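Side-chain contacts in endoglucanase (Komagataeibacter sucrofermentans, PDB 6VC5), which probably hydrolyses internal beta-1,4-glucosidic linkages in cellulose and related beta-D-glucans: residues A50-I55 and K105-A110; M163-L168 and A172-V177. One frame throughout, in Å; residues are numbered along the deposited sequence.

Overall arrangement
Both contacts join helices and are partly buried, but they differ in place and chemistry. The centre of contact 1 lies about 21 Å from that of the chain, the centre of contact 2 about 17 Å. F52 is buried in the first, A165 and W174 in the second, where A172 and T175 are exposed. Contact 1 joins elements far apart in sequence through an aromatic pair, with a long salt bridge and a bridging water nearer the surface. Contact 2 joins successive helices by a methyl over an indole face and a hydroxyl over a phenyl face. Neither has a direct hydrogen bond across it. Between the contacts, K105 NZ packs 4.1 Å from L168 CD2.

Contact 1: residues A50-I55 and K105-A110; sequences AAFEVI and KRWKRA
W107 reaches toward F52 of helix 49-62 with the far rim of its indole. With CG anti to the carbonyl carbon (chi1 -65°), the indole is carried toward that helix. From CB as far as the five-membered ring the side chain meets no atom of 50-55. Contact begins at the six-membered ring: CH2 is 4.0 Å from F52 CB, and CZ3 comes to 3.8 Å from F52 CG, over a face of the phenyl ring. Ring planes at 63° and centroids 5.6 Å apart identify an offset edge-to-face pair. The indole comes from the first residue to leave helical geometry after helix 90-106, so the pair ties the turn before helix 110-126 to helix 49-62, within the (alpha/alpha)6 barrel of glycosyl hydrolase family 8. F52 is buried, and M40 of helix 33-46 and L100 of helix 90-106 also pack on it. Nearer the surface, E53 OE1 approaches the edge of the R109 guanidinium in its plane, but the salt bridge to NH1 is long, 3.7 Å. A water reinforces it, donating to E53 OE1 at 3.3 Å and accepting from R109 NH2 at 3.1 Å. R109 makes its stronger salt bridge from NE to D111.

Contact 2: residues M163-L168 and A172-V177; sequences MQAFAL and AKWTKV
A165 sets its methyl over the indole of W174: CB is 3.7 Å from the centroid of the five-membered ring and 15° off its normal, which makes this a CH-pi contact over the face. The closest ring atom is CE2, 3.6 Å from A165 CB. Beside it, F166 CB touches W174 CB at 4.1 Å. F166 then carries its ring across to T175, because CG lies anti to the backbone N (chi1 -180°). T175 OG1 stands over one face of that phenyl ring, displaced toward the rim, 3.4 Å from F166 CE1. The hydroxyl oxygen therefore meets a pi face here, and no hydrogen bond crosses between the segments. These meetings belong to a helical hairpin: helices 159-169 and 172-187 follow each other across a tight turn and run nearly antiparallel, their short segments inclined at 161° with axes 8.8 Å apart at closest approach. Hairpins of this kind are the building unit of the (alpha/alpha)6 barrel of family 8, and this pair is consistent with that design. A165, with only a methyl on the facing side, leaves the indole lying against its helix. Replacing W174 by an alanine would probably leave the A165 methyl without its aromatic cover and open a gap between the two helices. In the next shell, L162 and T169 of helix 159-169 and L124 of helix 110-126 also touch W174, while Y120 packs on A165. The backbone O of A165 accepts a hydrogen bond from T169 OG1.

Contact 1: residues A50-I55 and K105-A110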
# COMPACT_ATOMS: atom_id res chain seq x y z
N ALA A 50 -10.37 -16.47 -13.07
CA ALA A 50 -9.46 -17.61 -13.13
C ALA A 50 -8.11 -17.26 -12.53
O ALA A 50 -7.50 -18.07 -11.82
CB ALA A 50 -9.30 -18.08 -14.57
N ALA A 51 -7.63 -16.05 -12.79
CA ALA A 51 -6.37 -15.62 -12.18
C ALA A 51 -6.53 -15.38 -10.69
O ALA A 51 -5.71 -15.84 -9.89
CB ALA A 51 -5.83 -14.37 -12.88
N PHE A 52 -7.59 -14.65 -10.29
CA PHE A 52 -7.80 -14.34 -8.88
C PHE A 52 -7.78 -15.61 -8.05
O PHE A 52 -7.09 -15.68 -7.01
CB PHE A 52 -9.14 -13.62 -8.68
CG PHE A 52 -9.40 -13.26 -7.24
CD1 PHE A 52 -9.04 -12.01 -6.75
CD2 PHE A 52 -9.92 -14.19 -6.35
CE1 PHE A 52 -9.24 -11.67 -5.43
CE2 PHE A 52 -10.10 -13.87 -5.01
CZ PHE A 52 -9.76 -12.61 -4.55
N GLU A 53 -8.52 -16.63 -8.50
CA GLU A 53 -8.70 -17.86 -7.73
C GLU A 53 -7.36 -18.51 -7.39
O GLU A 53 -7.12 -18.89 -6.24
CB GLU A 53 -9.59 -18.83 -8.52
CG GLU A 53 -10.39 -19.83 -7.68
CD GLU A 53 -11.78 -20.10 -8.25
OE1 GLU A 53 -12.59 -20.80 -7.58
OE2 GLU A 53 -12.08 -19.61 -9.36
N VAL A 54 -6.47 -18.62 -8.38
CA VAL A 54 -5.18 -19.28 -8.14
C VAL A 54 -4.22 -18.39 -7.34
O VAL A 54 -3.42 -18.90 -6.55
CB VAL A 54 -4.54 -19.84 -9.43
CG1 VAL A 54 -5.44 -20.93 -10.06
CG2 VAL A 54 -4.22 -18.74 -10.42
N ILE A 55 -4.26 -17.07 -7.54
CA ILE A 55 -3.39 -16.19 -6.76
C ILE A 55 -3.76 -16.25 -5.28
O ILE A 55 -2.88 -16.35 -4.41
CB ILE A 55 -3.44 -14.75 -7.30
CG1 ILE A 55 -2.99 -14.70 -8.76
CG2 ILE A 55 -2.56 -13.84 -6.42
CD1 ILE A 55 -3.42 -13.42 -9.47
N LYS A 105 -17.79 -9.58 -3.40
CA LYS A 105 -18.94 -8.79 -3.81
C LYS A 105 -19.25 -9.00 -5.29
O LYS A 105 -20.40 -9.30 -5.66
CB LYS A 105 -18.68 -7.32 -3.47
CG LYS A 105 -18.89 -7.06 -1.99
CD LYS A 105 -18.35 -5.72 -1.50
CE LYS A 105 -18.80 -5.49 -0.06
NZ LYS A 105 -18.35 -4.18 0.50
N ARG A 106 -18.24 -8.91 -6.15
CA ARG A 106 -18.50 -8.96 -7.59
C ARG A 106 -18.90 -10.35 -8.07
O ARG A 106 -19.69 -10.48 -9.02
CB ARG A 106 -17.29 -8.43 -8.35
CG ARG A 106 -16.50 -9.49 -9.06
CD ARG A 106 -16.51 -9.22 -10.54
NE ARG A 106 -15.50 -8.22 -10.85
CZ ARG A 106 -15.46 -7.50 -11.96
NH1 ARG A 106 -14.49 -6.61 -12.11
NH2 ARG A 106 -16.36 -7.66 -12.92
N TRP A 107 -18.39 -11.41 -7.44
CA TRP A 107 -18.69 -12.77 -7.85
C TRP A 107 -19.65 -13.48 -6.90
O TRP A 107 -19.90 -14.68 -7.06
CB TRP A 107 -17.40 -13.58 -8.07
CG TRP A 107 -16.56 -13.04 -9.22
CD1 TRP A 107 -16.99 -12.76 -10.49
CD2 TRP A 107 -15.16 -12.71 -9.19
NE1 TRP A 107 -15.94 -12.28 -11.25
CE2 TRP A 107 -14.81 -12.24 -10.47
CE3 TRP A 107 -14.17 -12.77 -8.20
CZ2 TRP A 107 -13.52 -11.83 -10.79
CZ3 TRP A 107 -12.89 -12.37 -8.52
CH2 TRP A 107 -12.57 -11.90 -9.81
N LYS A 108 -20.20 -12.76 -5.92
CA LYS A 108 -21.24 -13.28 -5.02
C LYS A 108 -20.73 -14.48 -4.21
O LYS A 108 -21.43 -15.48 -4.04
CB LYS A 108 -22.53 -13.63 -5.78
CG LYS A 108 -23.06 -12.49 -6.65
CD LYS A 108 -24.23 -12.95 -7.52
CE LYS A 108 -23.74 -13.77 -8.70
NZ LYS A 108 -22.55 -13.15 -9.34
N ARG A 109 -19.50 -14.36 -3.70
CA ARG A 109 -18.80 -15.45 -3.03
C ARG A 109 -18.70 -15.10 -1.55
O ARG A 109 -17.79 -14.36 -1.14
CB ARG A 109 -17.42 -15.64 -3.65
CG ARG A 109 -17.44 -16.36 -4.97
CD ARG A 109 -17.66 -17.85 -4.78
NE ARG A 109 -16.54 -18.51 -4.10
CZ ARG A 109 -15.55 -19.12 -4.72
NH1 ARG A 109 -15.54 -19.17 -6.05
NH2 ARG A 109 -14.58 -19.70 -4.03
N ALA A 110 -19.61 -15.66 -0.75
CA ALA A 110 -19.63 -15.35 0.68
C ALA A 110 -18.37 -15.81 1.38
O ALA A 110 -17.97 -15.22 2.39
CB ALA A 110 -20.87 -15.98 1.33
O HOH W 1 -11.68 -20.58 -4.42

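Contact 2: residues M163-L168 and A172-V177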
# COMPACT_ATOMS: atom_id res chain seq x y z
N MET A 163 -11.59 1.67 4.85
CA MET A 163 -12.99 2.03 4.62
C MET A 163 -13.83 0.78 4.36
O MET A 163 -14.98 0.68 4.82
CB MET A 163 -13.08 2.97 3.41
CG MET A 163 -12.23 4.24 3.46
SD MET A 163 -12.81 5.52 2.33
CE MET A 163 -12.50 4.86 0.72
N GLN A 164 -13.28 -0.17 3.60
CA GLN A 164 -14.00 -1.41 3.35
C GLN A 164 -14.21 -2.19 4.64
O GLN A 164 -15.28 -2.78 4.86
CB GLN A 164 -13.22 -2.26 2.34
CG GLN A 164 -13.89 -3.58 2.01
CD GLN A 164 -15.19 -3.40 1.26
OE1 GLN A 164 -16.22 -3.97 1.64
NE2 GLN A 164 -15.16 -2.62 0.19
N ALA A 165 -13.20 -2.21 5.52
CA ALA A 165 -13.35 -2.92 6.79
C ALA A 165 -14.49 -2.33 7.62
O ALA A 165 -15.27 -3.07 8.23
CB ALA A 165 -12.03 -2.87 7.56
N PHE A 166 -14.61 -1.01 7.63
CA PHE A 166 -15.73 -0.38 8.34
C PHE A 166 -17.06 -0.72 7.69
O PHE A 166 -18.06 -0.97 8.39
CB PHE A 166 -15.55 1.13 8.41
CG PHE A 166 -16.68 1.81 9.13
CD1 PHE A 166 -16.83 1.64 10.49
CD2 PHE A 166 -17.60 2.59 8.44
CE1 PHE A 166 -17.87 2.24 11.18
CE2 PHE A 166 -18.65 3.19 9.12
CZ PHE A 166 -18.78 3.01 10.49
N ALA A 167 -17.12 -0.71 6.35
CA ALA A 167 -18.35 -1.06 5.66
C ALA A 167 -18.80 -2.48 5.96
O ALA A 167 -20.01 -2.74 6.04
CB ALA A 167 -18.16 -0.86 4.15
N LEU A 168 -17.86 -3.41 6.16
CA LEU A 168 -18.20 -4.80 6.41
C LEU A 168 -18.60 -5.07 7.86
O LEU A 168 -19.47 -5.92 8.10
CB LEU A 168 -17.01 -5.70 6.04
CG LEU A 168 -16.69 -5.85 4.56
CD1 LEU A 168 -15.41 -6.66 4.40
CD2 LEU A 168 -17.83 -6.51 3.80
N ALA A 172 -16.66 0.82 15.12
CA ALA A 172 -16.22 2.20 15.23
C ALA A 172 -14.72 2.34 15.46
O ALA A 172 -14.17 3.43 15.25
CB ALA A 172 -17.00 2.91 16.34
N LYS A 173 -14.04 1.27 15.89
CA LYS A 173 -12.59 1.34 16.03
C LYS A 173 -11.92 1.58 14.69
O LYS A 173 -10.87 2.24 14.63
CB LYS A 173 -12.06 0.07 16.71
CG LYS A 173 -10.61 0.15 17.16
CD LYS A 173 -10.18 -1.14 17.85
CE LYS A 173 -8.69 -1.15 18.15
NZ LYS A 173 -8.27 -2.46 18.75
N TRP A 174 -12.51 1.09 13.59
CA TRP A 174 -11.94 1.38 12.28
C TRP A 174 -12.02 2.87 11.97
O TRP A 174 -11.09 3.45 11.39
CB TRP A 174 -12.63 0.55 11.19
CG TRP A 174 -12.18 -0.88 11.16
CD1 TRP A 174 -12.95 -1.97 11.41
CD2 TRP A 174 -10.87 -1.37 10.86
NE1 TRP A 174 -12.21 -3.12 11.28
CE2 TRP A 174 -10.92 -2.78 10.95
CE3 TRP A 174 -9.66 -0.76 10.54
CZ2 TRP A 174 -9.81 -3.59 10.72
CZ3 TRP A 174 -8.55 -1.57 10.32
CH2 TRP A 174 -8.64 -2.96 10.41
N THR A 175 -13.12 3.51 12.38
CA THR A 175 -13.24 4.96 12.21
C THR A 175 -12.16 5.69 13.00
O THR A 175 -11.58 6.66 12.50
CB THR A 175 -14.64 5.39 12.68
OG1 THR A 175 -15.62 4.64 11.96
CG2 THR A 175 -14.85 6.88 12.41
N LYS A 176 -11.86 5.21 14.21
CA LYS A 176 -10.83 5.84 15.03
C LYS A 176 -9.45 5.66 14.42
O LYS A 176 -8.64 6.60 14.40
CB LYS A 176 -10.87 5.29 16.45
CG LYS A 176 -9.90 5.99 17.40
CD LYS A 176 -10.02 5.45 18.82
CE LYS A 176 -9.46 6.44 19.83
NZ LYS A 176 -7.96 6.46 19.84
N VAL A 177 -9.16 4.46 13.90
CA VAL A 177 -7.87 4.23 13.25
C VAL A 177 -7.68 5.16 12.06
O VAL A 177 -6.61 5.76 11.88
CB VAL A 177 -7.72 2.75 12.85
CG1 VAL A 177 -6.46 2.57 11.98
CG2 VAL A 177 -7.65 1.88 14.08